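Local structure of putative branched-chain amino acid ABC transporter (Chromobacterium violaceum, 4PYR) at residues A[1-7]-A[35-41]; A[79-85]-A[96-102]; A[174-179]-A[197-201]; A[221-225]-A[248-252]. The protein is of uncertain function but has the type I periplasmic-binding-protein fold of LppC lipoproteins, binds glutathione in the crystal and may regulate an enzyme. All blocks are in the same frame, centred on the assembly; numbering follows the deposited sequence.

Interaction 1. Residues A[1-7]-A[35-41]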
loop_
_atom_site.group_PDB
_atom_site.type_symbol
_atom_site.label_atom_id
_atom_site.label_comp_id
_atom_site.label_asym_id
_atom_site.label_seq_id
_atom_site.Cartn_x
_atom_site.Cartn_y
_atom_site.Cartn_z
ATOM N N LYS A 1 27.416 10.443 -8.973
ATOM C CA LYS A 1 26.110 9.689 -9.051
ATOM C C LYS A 1 25.410 9.349 -7.721
ATOM O O LYS A 1 25.874 9.750 -6.639
ATOM C CB LYS A 1 26.212 8.476 -10.014
ATOM C CG LYS A 1 26.860 7.176 -9.544
ATOM C CD LYS A 1 26.699 6.154 -10.673
ATOM C CE LYS A 1 27.349 4.804 -10.409
ATOM N NZ LYS A 1 26.358 3.715 -10.140
ATOM N N VAL A 2 24.298 8.665 -7.827
ATOM C CA VAL A 2 23.332 8.384 -6.744
ATOM C C VAL A 2 23.814 7.249 -5.847
ATOM O O VAL A 2 24.138 6.124 -6.322
ATOM C CB VAL A 2 21.922 8.074 -7.287
ATOM C CG1 VAL A 2 20.923 7.890 -6.142
ATOM C CG2 VAL A 2 21.471 9.180 -8.245
ATOM N N ARG A 3 23.910 7.591 -4.566
ATOM C CA ARG A 3 24.251 6.653 -3.511
ATOM C C ARG A 3 23.086 6.583 -2.524
ATOM O O ARG A 3 22.747 7.516 -1.866
ATOM C CB ARG A 3 25.570 7.030 -2.836
ATOM C CG ARG A 3 26.741 7.057 -3.808
ATOM C CD ARG A 3 27.970 6.227 -3.412
ATOM N NE ARG A 3 28.128 6.002 -1.971
ATOM C CZ ARG A 3 28.877 6.714 -1.148
ATOM N NH1 ARG A 3 28.896 6.374 0.134
ATOM N NH2 ARG A 3 29.604 7.752 -1.575
ATOM N N ILE A 4 22.433 5.445 -2.471
ATOM C CA ILE A 4 21.224 5.308 -1.655
ATOM C C ILE A 4 21.557 4.593 -0.368
ATOM O O ILE A 4 22.071 3.491 -0.389
ATOM C CB ILE A 4 20.169 4.440 -2.386
ATOM C CG1 ILE A 4 19.827 5.037 -3.764
ATOM C CG2 ILE A 4 18.874 4.290 -1.560
ATOM C CD1 ILE A 4 18.902 4.144 -4.584
ATOM N N GLY A 5 21.246 5.197 0.769
ATOM C CA GLY A 5 21.422 4.493 2.024
ATOM C C GLY A 5 20.148 3.751 2.279
ATOM O O GLY A 5 19.076 4.329 2.233
ATOM N N VAL A 6 20.265 2.437 2.470
ATOM C CA VAL A 6 19.101 1.567 2.711
ATOM C C VAL A 6 19.148 1.203 4.195
ATOM O O VAL A 6 19.954 0.392 4.601
ATOM C CB VAL A 6 19.143 0.329 1.819
ATOM C CG1 VAL A 6 17.820 -0.433 2.003
ATOM C CG2 VAL A 6 19.349 0.689 0.361
ATOM N N ILE A 7 18.337 1.889 4.995
ATOM C CA ILE A 7 18.419 1.862 6.442
ATOM C C ILE A 7 17.130 1.257 6.970
ATOM O O ILE A 7 16.101 1.918 7.118
ATOM C CB ILE A 7 18.605 3.317 6.970
ATOM C CG1 ILE A 7 19.855 3.883 6.302
ATOM C CG2 ILE A 7 18.781 3.296 8.461
ATOM C CD1 ILE A 7 20.262 5.270 6.722
ATOM N N SER A 35 21.261 2.520 -11.789
ATOM C CA SER A 35 21.235 3.961 -11.736
ATOM C C SER A 35 21.743 4.493 -10.372
ATOM O O SER A 35 21.798 5.706 -10.169
ATOM C CB SER A 35 19.797 4.405 -12.061
ATOM O OG SER A 35 18.865 3.617 -11.319
ATOM N N ALA A 36 22.176 3.598 -9.473
ATOM C CA ALA A 36 22.615 3.979 -8.134
ATOM C C ALA A 36 23.452 2.888 -7.471
ATOM O O ALA A 36 23.350 1.689 -7.810
ATOM C CB ALA A 36 21.420 4.293 -7.230
ATOM N N GLU A 37 24.234 3.321 -6.492
ATOM C CA GLU A 37 24.966 2.442 -5.599
ATOM C C GLU A 37 24.215 2.328 -4.302
ATOM O O GLU A 37 23.665 3.298 -3.831
ATOM C CB GLU A 37 26.348 3.011 -5.331
ATOM C CG GLU A 37 27.247 2.094 -4.510
ATOM C CD GLU A 37 28.715 2.506 -4.548
ATOM O OE1 GLU A 37 29.150 3.181 -5.519
ATOM O OE2 GLU A 37 29.454 2.140 -3.596
ATOM N N LEU A 38 24.147 1.133 -3.726
ATOM C CA LEU A 38 23.518 0.948 -2.437
ATOM C C LEU A 38 24.553 0.958 -1.296
ATOM O O LEU A 38 25.635 0.382 -1.408
ATOM C CB LEU A 38 22.771 -0.391 -2.421
ATOM C CG LEU A 38 21.713 -0.616 -3.498
ATOM C CD1 LEU A 38 21.028 -2.000 -3.311
ATOM C CD2 LEU A 38 20.661 0.446 -3.512
ATOM N N TYR A 39 24.166 1.583 -0.197
ATOM C CA TYR A 39 24.900 1.528 1.073
ATOM C C TYR A 39 23.905 0.970 2.070
ATOM O O TYR A 39 22.883 1.566 2.358
ATOM C CB TYR A 39 25.341 2.961 1.435
ATOM C CG TYR A 39 25.916 3.165 2.810
ATOM C CD1 TYR A 39 25.106 3.142 3.954
ATOM C CD2 TYR A 39 27.271 3.426 2.981
ATOM C CE1 TYR A 39 25.640 3.359 5.224
ATOM C CE2 TYR A 39 27.805 3.644 4.251
ATOM C CZ TYR A 39 26.987 3.607 5.361
ATOM O OH TYR A 39 27.514 3.831 6.624
ATOM N N SER A 40 24.150 -0.244 2.540
ATOM C CA SER A 40 23.140 -0.931 3.338
ATOM C C SER A 40 23.603 -0.998 4.757
ATOM O O SER A 40 24.715 -1.415 5.039
ATOM C CB SER A 40 22.962 -2.351 2.794
ATOM O OG SER A 40 22.476 -2.276 1.458
ATOM N N VAL A 41 22.741 -0.558 5.665
ATOM C CA VAL A 41 23.024 -0.708 7.070
ATOM C C VAL A 41 21.729 -1.047 7.813
ATOM O O VAL A 41 20.620 -0.633 7.432
ATOM C CB VAL A 41 23.682 0.557 7.625
ATOM C CG1 VAL A 41 22.681 1.675 7.613
ATOM C CG2 VAL A 41 24.250 0.330 9.021
#
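Ile4 rests its CD1 methyl 3.7 Å from CB of Ala36, while Leu38 brings CD2 to 4.1 Å from CG2 of Val6 and also against CB of Ile4. This is the tight part of the contact between strands 2-7 and 36-41, parallel neighbours in a beta-alpha-beta unit whose connecting helix 16-33 lies against Leu38. The leucine chain starts beside its own backbone N (chi1 -57°), and one of its methyls thereby turns back over the neighbouring strand. On the other face Ile7 and Val41 run side by side, their CG1 atoms 3.8 Å apart, with helix 48-57 packed behind them. Between the two faces the main chains are joined by five nearly straight bonds, among them Ile4 N to Glu37 O at 2.8 Å and Tyr39 N to Ile4 O at the same length.

On the face of Arg3 and Glu37, near the start of the strands, the fit is looser. These two side chains point the same way into a more exposed region, where the arginine CD meets OE1 of Glu37 at 3.9 Å. Arg3 NE is 4.4 Å from Glu37 OE2, but that oxygen lies well off the guanidinium plane, and the salt bridge of Arg3 goes to Asp58 instead. The chemistry thus implies that backbone bonds and methyl packing join the strands, while the Glu37 carboxylate probably adds a diffuse electrostatic attraction to Arg3.

Interaction 2. Residues A[79-85]-A[96-102]; sequences VTVPTLA and NPKLYSL
Leu99 lays its CD1 methyl over Thr83, 3.9 Å from CG2, and the same methyl reaches Ala85 CB. The pair belongs to a parallel sheet of the periplasmic-binding-protein fold: strand 99-101 is the outermost of its five strands, next to strand 83-85, and Ser101 on it also hydrogen-bonds to the backbone of Arg288 and Phe290. Leu99 CG stands opposite its backbone N (chi1 -177°), which directs the isobutyl group across the strand gap. On the other face CD1 of Leu84 lies 4.0 Å from CB of Tyr100 and equally far from CB of Leu102, in a cluster that Phe290 and helix 245-265 complete. The Tyr100 ring presents an edge to Thr83 O, and its hydroxyl is hydrogen-bonded to Gly270 N.

Backbone bonds draw the strands together, Tyr100 N reaching Thr83 O at 2.8 Å; the bond from Ala85 N to Tyr100 O is more bent, at 136°. Past this point the strands lead to the glutathione site, and Ser101, whose OG is hydrogen-bonded to Asn87 O, lies close to the ligand. At the opposite end a type I turn from Asn96 to Leu99 leads into the strand. There Asn96 OD1 accepts from Lys98 N at 3.1 Å in an Asx turn, while its ND2 donates to both Ala76 O and, at 3.1 Å, Val79 O.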
loop_
_atom_site.group_PDB
_atom_site.type_symbol
_atom_site.label_atom_id
_atom_site.label_comp_id
_atom_site.label_asym_id
_atom_site.label_seq_id
_atom_site.Cartn_x
_atom_site.Cartn_y
_atom_site.Cartn_z
ATOM N N VAL A 79 16.863 14.720 9.561
ATOM C CA VAL A 79 16.787 14.413 8.115
ATOM C C VAL A 79 17.361 15.563 7.315
ATOM O O VAL A 79 16.924 16.738 7.431
ATOM C CB VAL A 79 15.362 14.023 7.651
ATOM C CG1 VAL A 79 15.222 14.075 6.128
ATOM C CG2 VAL A 79 15.064 12.612 8.154
ATOM N N THR A 80 18.415 15.239 6.575
ATOM C CA THR A 80 19.117 16.271 5.792
ATOM C C THR A 80 19.309 15.935 4.318
ATOM O O THR A 80 19.712 16.793 3.552
ATOM C CB THR A 80 20.505 16.533 6.352
ATOM O OG1 THR A 80 21.215 15.293 6.373
ATOM C CG2 THR A 80 20.419 17.146 7.749
ATOM N N VAL A 81 19.049 14.690 3.939
ATOM C CA VAL A 81 18.946 14.319 2.538
ATOM C C VAL A 81 17.541 13.729 2.297
ATOM O O VAL A 81 16.866 13.316 3.251
ATOM C CB VAL A 81 20.027 13.307 2.107
ATOM C CG1 VAL A 81 21.397 13.836 2.377
ATOM C CG2 VAL A 81 19.810 11.917 2.728
ATOM N N PRO A 82 17.065 13.764 1.044
ATOM C CA PRO A 82 15.746 13.232 0.775
ATOM C C PRO A 82 15.637 11.850 1.350
ATOM O O PRO A 82 16.517 11.026 1.088
ATOM C CB PRO A 82 15.658 13.266 -0.743
ATOM C CG PRO A 82 16.590 14.327 -1.165
ATOM C CD PRO A 82 17.733 14.212 -0.189
ATOM N N THR A 83 14.596 11.621 2.152
ATOM C CA THR A 83 14.476 10.368 2.876
ATOM C C THR A 83 13.090 9.819 2.691
ATOM O O THR A 83 12.102 10.493 2.939
ATOM C CB THR A 83 14.816 10.623 4.345
ATOM O OG1 THR A 83 16.152 11.092 4.397
ATOM C CG2 THR A 83 14.704 9.396 5.180
ATOM N N LEU A 84 13.062 8.584 2.171
ATOM C CA LEU A 84 11.812 7.903 1.873
ATOM C C LEU A 84 11.530 6.882 2.950
ATOM O O LEU A 84 11.936 5.703 2.845
ATOM C CB LEU A 84 11.886 7.243 0.487
ATOM C CG LEU A 84 10.551 6.702 0.040
ATOM C CD1 LEU A 84 9.525 7.756 -0.300
ATOM C CD2 LEU A 84 10.850 5.812 -1.166
ATOM N N ALA A 85 10.820 7.314 3.986
ATOM C CA ALA A 85 10.325 6.379 4.996
ATOM C C ALA A 85 9.272 5.434 4.419
ATOM O O ALA A 85 8.540 5.756 3.494
ATOM C CB ALA A 85 9.783 7.141 6.196
ATOM N N ASN A 96 9.412 18.244 8.232
ATOM C CA ASN A 96 10.714 18.232 7.553
ATOM C C ASN A 96 10.491 17.986 6.072
ATOM O O ASN A 96 9.993 16.937 5.679
ATOM C CB ASN A 96 11.668 17.189 8.131
ATOM C CG ASN A 96 13.092 17.361 7.616
ATOM O OD1 ASN A 96 13.309 17.682 6.445
ATOM N ND2 ASN A 96 14.062 17.109 8.471
ATOM N N PRO A 97 10.858 18.952 5.227
ATOM C CA PRO A 97 10.430 18.886 3.836
ATOM C C PRO A 97 11.183 17.907 2.980
ATOM O O PRO A 97 10.764 17.649 1.845
ATOM C CB PRO A 97 10.647 20.336 3.330
ATOM C CG PRO A 97 11.718 20.856 4.206
ATOM C CD PRO A 97 11.369 20.307 5.556
ATOM N N LYS A 98 12.257 17.327 3.527
ATOM C CA LYS A 98 13.011 16.290 2.854
ATOM C C LYS A 98 12.577 14.899 3.269
ATOM O O LYS A 98 13.137 13.956 2.766
ATOM C CB LYS A 98 14.493 16.423 3.160
ATOM C CG LYS A 98 15.103 17.690 2.607
ATOM C CD LYS A 98 16.597 17.651 2.908
ATOM C CE LYS A 98 17.427 17.867 1.655
ATOM N NZ LYS A 98 17.749 19.303 1.539
ATOM N N LEU A 99 11.611 14.808 4.177
ATOM C CA LEU A 99 11.088 13.524 4.630
ATOM C C LEU A 99 9.774 13.192 3.953
ATOM O O LEU A 99 8.803 13.893 4.083
ATOM C CB LEU A 99 10.917 13.531 6.158
ATOM C CG LEU A 99 10.431 12.222 6.790
ATOM C CD1 LEU A 99 11.334 11.059 6.365
ATOM C CD2 LEU A 99 10.296 12.315 8.308
ATOM N N TYR A 100 9.778 12.009 3.267
ATOM C CA TYR A 100 8.657 11.575 2.444
ATOM C C TYR A 100 8.274 10.164 2.919
ATOM O O TYR A 100 9.007 9.545 3.678
ATOM C CB TYR A 100 9.073 11.484 0.951
ATOM C CG TYR A 100 9.570 12.807 0.375
ATOM C CD1 TYR A 100 8.691 13.668 -0.230
ATOM C CD2 TYR A 100 10.922 13.139 0.412
ATOM C CE1 TYR A 100 9.124 14.910 -0.729
ATOM C CE2 TYR A 100 11.374 14.359 -0.101
ATOM C CZ TYR A 100 10.477 15.222 -0.673
ATOM O OH TYR A 100 10.919 16.434 -1.194
ATOM N N SER A 101 7.112 9.700 2.479
ATOM C CA SER A 101 6.637 8.349 2.845
ATOM C C SER A 101 6.157 7.626 1.599
ATOM O O SER A 101 5.520 8.218 0.758
ATOM C CB SER A 101 5.465 8.426 3.851
ATOM O OG SER A 101 4.897 7.137 4.087
ATOM N N LEU A 102 6.451 6.325 1.519
ATOM C CA LEU A 102 5.756 5.404 0.603
ATOM C C LEU A 102 5.367 4.204 1.447
ATOM O O LEU A 102 6.213 3.633 2.070
ATOM C CB LEU A 102 6.659 4.928 -0.524
ATOM C CG LEU A 102 6.041 3.885 -1.478
ATOM C CD1 LEU A 102 4.829 4.412 -2.244
ATOM C CD2 LEU A 102 7.058 3.374 -2.465
#

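Interaction 3. Residues A[174-179]-A[197-201]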
loop_
_atom_site.group_PDB
_atom_site.type_symbol
_atom_site.label_atom_id
_atom_site.label_comp_id
_atom_site.label_asym_id
_atom_site.label_seq_id
_atom_site.Cartn_x
_atom_site.Cartn_y
_atom_site.Cartn_z
ATOM N N ALA A 174 -29.589 -3.251 -3.359
ATOM C CA ALA A 174 -28.379 -2.537 -3.783
ATOM C C ALA A 174 -28.001 -2.862 -5.224
ATOM O O ALA A 174 -28.328 -3.937 -5.742
ATOM C CB ALA A 174 -27.238 -2.892 -2.864
ATOM N N ASP A 175 -27.295 -1.943 -5.876
ATOM C CA ASP A 175 -26.797 -2.213 -7.233
ATOM C C ASP A 175 -25.320 -2.646 -7.255
ATOM O O ASP A 175 -24.756 -2.915 -8.336
ATOM C CB ASP A 175 -27.098 -1.064 -8.212
ATOM C CG ASP A 175 -26.303 0.181 -7.933
ATOM O OD1 ASP A 175 -25.720 0.297 -6.847
ATOM O OD2 ASP A 175 -26.256 1.060 -8.837
ATOM N N ALA A 176 -24.713 -2.743 -6.068
ATOM C CA ALA A 176 -23.400 -3.349 -5.896
ATOM C C ALA A 176 -23.130 -3.532 -4.418
ATOM O O ALA A 176 -23.764 -2.883 -3.574
ATOM C CB ALA A 176 -22.321 -2.467 -6.512
ATOM N N VAL A 177 -22.154 -4.376 -4.111
ATOM C CA VAL A 177 -21.701 -4.577 -2.745
ATOM C C VAL A 177 -20.221 -4.243 -2.636
ATOM O O VAL A 177 -19.431 -4.714 -3.436
ATOM C CB VAL A 177 -21.972 -6.007 -2.270
ATOM C CG1 VAL A 177 -21.438 -6.231 -0.864
ATOM C CG2 VAL A 177 -23.444 -6.238 -2.350
ATOM N N ALA A 178 -19.856 -3.454 -1.639
ATOM C CA ALA A 178 -18.468 -3.161 -1.330
ATOM C C ALA A 178 -18.090 -3.888 -0.071
ATOM O O ALA A 178 -18.792 -3.755 0.912
ATOM C CB ALA A 178 -18.301 -1.661 -1.118
ATOM N N LEU A 179 -17.037 -4.695 -0.107
ATOM C CA LEU A 179 -16.602 -5.451 1.025
ATOM C C LEU A 179 -15.429 -4.815 1.734
ATOM O O LEU A 179 -14.386 -4.581 1.128
ATOM C CB LEU A 179 -16.183 -6.870 0.607
ATOM C CG LEU A 179 -17.265 -7.680 -0.116
ATOM C CD1 LEU A 179 -16.823 -9.117 -0.423
ATOM C CD2 LEU A 179 -18.540 -7.747 0.728
ATOM N N VAL A 197 -24.963 -9.968 -8.554
ATOM C CA VAL A 197 -24.735 -8.637 -8.029
ATOM C C VAL A 197 -23.243 -8.333 -8.083
ATOM O O VAL A 197 -22.422 -9.145 -7.696
ATOM C CB VAL A 197 -25.301 -8.380 -6.606
ATOM C CG1 VAL A 197 -24.629 -9.264 -5.585
ATOM C CG2 VAL A 197 -25.153 -6.909 -6.222
ATOM N N PRO A 198 -22.876 -7.136 -8.597
ATOM C CA PRO A 198 -21.464 -6.771 -8.587
ATOM C C PRO A 198 -20.908 -6.636 -7.173
ATOM O O PRO A 198 -21.525 -5.974 -6.327
ATOM C CB PRO A 198 -21.465 -5.414 -9.276
ATOM C CG PRO A 198 -22.688 -5.367 -10.096
ATOM C CD PRO A 198 -23.698 -6.197 -9.376
ATOM N N VAL A 199 -19.760 -7.254 -6.915
ATOM C CA VAL A 199 -19.124 -7.254 -5.622
ATOM C C VAL A 199 -17.694 -6.741 -5.820
ATOM O O VAL A 199 -16.999 -7.152 -6.747
ATOM C CB VAL A 199 -19.124 -8.656 -4.970
ATOM C CG1 VAL A 199 -18.396 -8.634 -3.629
ATOM C CG2 VAL A 199 -20.571 -9.140 -4.815
ATOM N N TYR A 200 -17.295 -5.812 -4.955
ATOM C CA TYR A 200 -16.011 -5.169 -5.004
ATOM C C TYR A 200 -15.272 -5.277 -3.693
ATOM O O TYR A 200 -15.885 -5.298 -2.619
ATOM C CB TYR A 200 -16.240 -3.677 -5.225
ATOM C CG TYR A 200 -16.806 -3.294 -6.554
ATOM C CD1 TYR A 200 -18.171 -3.426 -6.837
ATOM C CD2 TYR A 200 -15.980 -2.763 -7.543
ATOM C CE1 TYR A 200 -18.690 -3.052 -8.050
ATOM C CE2 TYR A 200 -16.483 -2.333 -8.753
ATOM C CZ TYR A 200 -17.824 -2.481 -9.038
ATOM O OH TYR A 200 -18.349 -2.056 -10.264
ATOM N N GLY A 201 -13.962 -5.318 -3.750
ATOM C CA GLY A 201 -13.124 -5.256 -2.561
ATOM C C GLY A 201 -11.787 -4.562 -2.871
ATOM O O GLY A 201 -11.482 -4.229 -4.005
#
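Val177 O is approached by three groups of the neighbouring strand: Tyr200 N at 2.8 Å, CA of Val199 at 3.4 Å in a CA-H...O contact, and the edge of the tyrosine ring, whose CD1 lies 3.8 Å away. The first is a true hydrogen bond and the CA-H...O contact a weaker one, while the ring edge simply faces the oxygen. Two further backbone bonds bracket it, Val177 N to Pro198 O and Leu179 N to Tyr200 O, and fix the parallel register.

The side chains then sort onto two faces. On one, Val199 and Leu179 meet closely, CG1 of the valine 3.6 Å from CD1 of the leucine; a first torsion of 178° swings CG1 of Val199 away from its own N and toward Leu179. Near Tyr200, on the other face, Ala176 CB sits 4.0 Å from CE1 of the ring, and Leu113 and Met117 of helix 106-119 touch Tyr200. The tyrosine hydroxyl is anchored beyond the strands by Asp120 and Arg122. At the entry to the strands the ring of Pro198 leans on the loop, its CD 3.6 Å from Asp175 O, while the Asp175 carboxylate accepts hydrogen bonds from the backbone N of Ala123 and Ala124.

Helix 183-192 crosses between the two strands and packs on both Leu179 and Val199, the classic beta-alpha-beta crossover of the alpha/beta lobes in periplasmic binding proteins.

Interaction 4. Residues A[221-225]-A[248-252]; sequences DMPWF and ERLYA
Ala252 CB sits over one face of the Trp224 indole, 4.1 Å from the centroid of its five-membered ring, a CH-pi contact at the apolar centre. Beside it the selenium of Met222, a selenomethionine here, lies 3.6 Å from the same CB, and the extended chain carries CE on to CB of Arg249 at 3.5 Å. With chi1 at -174° the indole of Trp224 extends away from the main-chain N and reaches helix 245-265. Its far corner, CZ2, then meets the edge of Tyr251 at CE2, 3.6 Å away, with the two ring planes inclined at 47°.

Further out, Phe225 offers its ring edge to the aliphatic part of Arg249, CE2 being 3.5 Å from CG, while Trp224 CD1 lies over one face of the phenyl ring. Polar groups border this core. Trp224 NE1 donates to Glu248 OE2 at 2.8 Å, on its anti side but tilted out of the carboxylate plane, in a bent bond, and Arg238 adds a cation-pi contact to the indole. At the edge Arg249 grips Asp221 side-on: NE binds OD1 at 3.1 Å and NH2 binds OD2 at 2.8 Å, the latter nearly straight at 174°. The two flat groups are almost coplanar. OD1 also accepts from Met222 N, on the anti side and well out of the carboxylate plane, and Asn206 bonds both OD2 and Arg249 NH2.

Such pairing would favour the charged forms of Asp221 and Arg249 and restrict their rotation. A directional bidentate salt bridge, added to apolar packing, thus fixes the start of helix 223-226 to helix 245-265.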
loop_
_atom_site.group_PDB
_atom_site.type_symbol
_atom_site.label_atom_id
_atom_site.label_comp_id
_atom_site.label_asym_id
_atom_site.label_seq_id
_atom_site.Cartn_x
_atom_site.Cartn_y
_atom_site.Cartn_z
ATOM N N ASP A 221 -5.601 -3.641 -6.833
ATOM C CA ASP A 221 -4.345 -4.088 -6.282
ATOM C C ASP A 221 -3.213 -3.559 -7.167
ATOM O O ASP A 221 -3.460 -2.895 -8.160
ATOM C CB ASP A 221 -4.301 -5.642 -6.209
ATOM C CG ASP A 221 -3.411 -6.181 -5.092
ATOM O OD1 ASP A 221 -2.579 -5.471 -4.534
ATOM O OD2 ASP A 221 -3.569 -7.391 -4.745
HETATM N N MSE A 222 -1.998 -3.883 -6.804
HETATM C CA MSE A 222 -0.822 -3.473 -7.515
HETATM C C MSE A 222 -0.736 -3.918 -8.950
HETATM O O MSE A 222 -1.058 -5.051 -9.270
HETATM C CB MSE A 222 0.395 -4.087 -6.862
HETATM C CG MSE A 222 0.547 -3.650 -5.425
HETATM SE SE MSE A 222 2.308 -4.294 -4.865
HETATM C CE MSE A 222 2.226 -3.269 -3.166
ATOM N N PRO A 223 -0.234 -3.049 -9.842
ATOM C CA PRO A 223 0.187 -3.489 -11.196
ATOM C C PRO A 223 1.072 -4.725 -11.159
ATOM O O PRO A 223 0.974 -5.598 -12.060
ATOM C CB PRO A 223 0.973 -2.276 -11.725
ATOM C CG PRO A 223 0.318 -1.151 -11.036
ATOM C CD PRO A 223 0.022 -1.613 -9.629
ATOM N N TRP A 224 1.882 -4.837 -10.108
ATOM C CA TRP A 224 2.774 -5.969 -9.956
ATOM C C TRP A 224 2.031 -7.324 -10.108
ATOM O O TRP A 224 2.604 -8.294 -10.661
ATOM C CB TRP A 224 3.467 -5.890 -8.599
ATOM C CG TRP A 224 4.509 -6.944 -8.396
ATOM C CD1 TRP A 224 4.474 -7.982 -7.504
ATOM C CD2 TRP A 224 5.769 -7.026 -9.060
ATOM N NE1 TRP A 224 5.636 -8.716 -7.592
ATOM C CE2 TRP A 224 6.450 -8.143 -8.534
ATOM C CE3 TRP A 224 6.377 -6.285 -10.063
ATOM C CZ2 TRP A 224 7.693 -8.535 -8.998
ATOM C CZ3 TRP A 224 7.622 -6.673 -10.502
ATOM C CH2 TRP A 224 8.259 -7.765 -9.971
ATOM N N PHE A 225 0.798 -7.381 -9.600
ATOM C CA PHE A 225 -0.048 -8.576 -9.730
ATOM C C PHE A 225 -1.000 -8.513 -10.926
ATOM O O PHE A 225 -1.264 -9.534 -11.590
ATOM C CB PHE A 225 -0.898 -8.769 -8.448
ATOM C CG PHE A 225 -0.079 -8.878 -7.178
ATOM C CD1 PHE A 225 0.853 -9.851 -7.006
ATOM C CD2 PHE A 225 -0.273 -7.979 -6.162
ATOM C CE1 PHE A 225 1.581 -9.944 -5.832
ATOM C CE2 PHE A 225 0.475 -8.033 -5.004
ATOM C CZ PHE A 225 1.386 -9.026 -4.827
ATOM N N GLU A 248 4.956 -10.449 -0.951
ATOM C CA GLU A 248 5.323 -10.000 -2.278
ATOM C C GLU A 248 4.986 -8.518 -2.469
ATOM O O GLU A 248 5.693 -7.837 -3.201
ATOM C CB GLU A 248 4.637 -10.842 -3.333
ATOM C CG GLU A 248 5.119 -10.480 -4.713
ATOM C CD GLU A 248 4.975 -11.580 -5.743
ATOM O OE1 GLU A 248 4.323 -12.602 -5.461
ATOM O OE2 GLU A 248 5.544 -11.406 -6.844
ATOM N N ARG A 249 3.940 -8.011 -1.802
ATOM C CA ARG A 249 3.679 -6.572 -1.847
ATOM C C ARG A 249 4.892 -5.830 -1.296
ATOM O O ARG A 249 5.163 -4.738 -1.770
ATOM C CB ARG A 249 2.378 -6.135 -1.134
ATOM C CG ARG A 249 1.106 -6.487 -1.925
ATOM C CD ARG A 249 -0.206 -5.970 -1.338
ATOM N NE ARG A 249 -1.249 -6.680 -2.040
ATOM C CZ ARG A 249 -1.813 -7.797 -1.584
ATOM N NH1 ARG A 249 -1.517 -8.261 -0.368
ATOM N NH2 ARG A 249 -2.710 -8.422 -2.325
ATOM N N LEU A 250 5.582 -6.404 -0.307
ATOM C CA LEU A 250 6.756 -5.734 0.282
ATOM C C LEU A 250 7.943 -5.762 -0.654
ATOM O O LEU A 250 8.735 -4.844 -0.687
ATOM C CB LEU A 250 7.163 -6.324 1.628
ATOM C CG LEU A 250 6.110 -6.256 2.730
ATOM C CD1 LEU A 250 6.508 -7.128 3.906
ATOM C CD2 LEU A 250 5.916 -4.798 3.159
ATOM N N TYR A 251 8.082 -6.818 -1.444
ATOM C CA TYR A 251 9.116 -6.882 -2.481
ATOM C C TYR A 251 8.890 -5.782 -3.523
ATOM O O TYR A 251 9.840 -5.034 -3.885
ATOM C CB TYR A 251 9.056 -8.274 -3.135
ATOM C CG TYR A 251 10.010 -8.507 -4.285
ATOM C CD1 TYR A 251 11.342 -8.891 -4.060
ATOM C CD2 TYR A 251 9.587 -8.380 -5.607
ATOM C CE1 TYR A 251 12.212 -9.157 -5.124
ATOM C CE2 TYR A 251 10.450 -8.612 -6.688
ATOM C CZ TYR A 251 11.751 -9.015 -6.454
ATOM O OH TYR A 251 12.612 -9.272 -7.500
ATOM N N ALA A 252 7.643 -5.635 -3.950
ATOM C CA ALA A 252 7.275 -4.630 -4.929
ATOM C C ALA A 252 7.477 -3.257 -4.312
ATOM O O ALA A 252 7.887 -2.335 -5.009
ATOM C CB ALA A 252 5.843 -4.816 -5.411
#

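The four contacts trace the protein from one lobe to the other. Interactions 1 and 2 share the five-stranded parallel sheet, their centres 15 Å apart, whereas interaction 3 belongs to the second sheet, with its centre about 44 Å from that of interaction 1. Interaction 4 lies nearer the middle of the chain; its nearest atoms are about 6 Å from interaction 2 and 7 Å from interaction 3. Distances to glutathione rise in the order interaction 2, 4, 1: the side chain of Ser101 is about 5 Å from it, that of Arg249 about 8 Å, and that of Val6 about 14 Å. Met222 touches Leu104 of the pocket, whereas interaction 3 lies away from it.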